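Local atomic coordinates of glutathione S-transferase (Natrialba magadii ATCC 43099, PDB entry 6GZF), a protein that probably transfers glutathione to or from electrophilic substrates, as a Xi-class glutathione transferase of a haloalkaliphilic archaeon related to glutathionyl-hydroquinone reductases. Residues 218-221 with 222-226. Sequence-based numbering, arbitrary orientation.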
# COMPACT_ATOMS: atom_id res chain seq x y z
N LEU A 218 5.69 -13.41 -11.49
CA LEU A 218 6.54 -13.62 -10.32
C LEU A 218 6.46 -15.06 -9.82
O LEU A 218 7.46 -15.62 -9.37
CB LEU A 218 6.15 -12.65 -9.20
CG LEU A 218 6.50 -11.18 -9.43
CD1 LEU A 218 5.89 -10.30 -8.35
CD2 LEU A 218 8.01 -10.99 -9.50
N ALA A 219 5.27 -15.64 -9.90
CA ALA A 219 5.07 -17.02 -9.47
C ALA A 219 5.77 -18.00 -10.41
O ALA A 219 6.26 -19.04 -9.98
CB ALA A 219 3.58 -17.34 -9.39
N HIS A 220 5.82 -17.65 -11.69
CA HIS A 220 6.47 -18.49 -12.69
C HIS A 220 7.97 -18.58 -12.43
O HIS A 220 8.52 -19.67 -12.33
CB HIS A 220 6.22 -17.95 -14.10
CG HIS A 220 7.15 -18.50 -15.13
ND1 HIS A 220 7.32 -19.85 -15.35
CD2 HIS A 220 7.98 -17.87 -16.00
CE1 HIS A 220 8.21 -20.03 -16.31
NE2 HIS A 220 8.63 -18.85 -16.72
N TRP A 221 8.62 -17.43 -12.32
CA TRP A 221 10.06 -17.38 -12.11
C TRP A 221 10.44 -17.87 -10.72
O TRP A 221 11.59 -18.21 -10.47
CB TRP A 221 10.59 -15.96 -12.33
CG TRP A 221 10.51 -15.53 -13.76
CD1 TRP A 221 9.70 -14.56 -14.28
CD2 TRP A 221 11.26 -16.06 -14.86
NE1 TRP A 221 9.91 -14.45 -15.64
CE2 TRP A 221 10.86 -15.36 -16.02
CE3 TRP A 221 12.23 -17.06 -14.98
CZ2 TRP A 221 11.39 -15.63 -17.28
CZ3 TRP A 221 12.76 -17.32 -16.23
CH2 TRP A 221 12.34 -16.61 -17.36
N ASP A 222 9.47 -17.90 -9.81
CA ASP A 222 9.71 -18.43 -8.47
C ASP A 222 9.88 -19.95 -8.53
O ASP A 222 10.72 -20.51 -7.83
CB ASP A 222 8.57 -18.06 -7.52
CG ASP A 222 8.84 -18.49 -6.09
OD1 ASP A 222 9.71 -17.87 -5.44
OD2 ASP A 222 8.18 -19.44 -5.62
N ASP A 223 9.09 -20.60 -9.38
CA ASP A 223 9.19 -22.04 -9.57
C ASP A 223 10.45 -22.38 -10.36
O ASP A 223 11.07 -23.43 -10.14
CB ASP A 223 7.96 -22.58 -10.29
CG ASP A 223 6.69 -22.44 -9.47
OD1 ASP A 223 6.80 -22.29 -8.23
OD2 ASP A 223 5.59 -22.50 -10.05
N VAL A 224 10.83 -21.50 -11.28
CA VAL A 224 12.01 -21.70 -12.10
C VAL A 224 13.28 -21.61 -11.25
O VAL A 224 14.22 -22.38 -11.43
CB VAL A 224 12.09 -20.66 -13.25
CG1 VAL A 224 13.42 -20.75 -13.98
CG2 VAL A 224 10.93 -20.86 -14.21
N LEU A 225 13.27 -20.68 -10.30
CA LEU A 225 14.44 -20.44 -9.45
C LEU A 225 14.52 -21.41 -8.27
O LEU A 225 15.26 -21.17 -7.32
CB LEU A 225 14.43 -19.00 -8.94
CG LEU A 225 14.76 -17.92 -9.97
CD1 LEU A 225 14.74 -16.54 -9.34
CD2 LEU A 225 16.11 -18.20 -10.61
N ALA A 226 13.75 -22.49 -8.34
CA ALA A 226 13.76 -23.49 -7.27
C ALA A 226 14.85 -24.53 -7.51
O ALA A 226 15.32 -25.18 -6.57
CB ALA A 226 12.40 -24.16 -7.16
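Val-224, one helical turn beyond His-220, reaches back over the imidazole: its CG2 sits 4.0 Å from the His-220 ring centroid, 30° off the normal, a CH-pi contact over one face. CG of His-220 lies anti to the backbone N (chi1 163°), swinging the ring to meet the methyl, while its CD2 lies 3.8 Å above the indole plane of Trp-221, over the centre. The other branch of the valine, CG1, runs beside the indole, and CB is 4.0 Å from Trp-221 CE3. Forked at CB, valine suits this place because its two methyls serve two aromatic neighbours; an alanine here would probably leave one face of the imidazole without its methyl cover and take away the branch along the indole. On the packed side, Trp-221 spreads its large, mostly apolar indole on Ile-183, Ile-187 and Ile-191 of helix 177-192, while Leu-225 fits against Leu-271 and Tyr-274. Asp-222 suits burial because OD1 accepts hydrogen bonds from N of Asn-270 and Leu-271, tying the helix to the start of helix 271-279. On the solvent side stand His-220 and Asp-223, whose polar groups can be hydrated. Val-224 N donates a hydrogen bond to His-220 O (3.1 Å) and Leu-225 N to Trp-221 O (3.0 Å). Leu-225 then leaves helical geometry, ending amphipathic helix 204-224 in the helical C-terminal domain of the glutathione transferase fold.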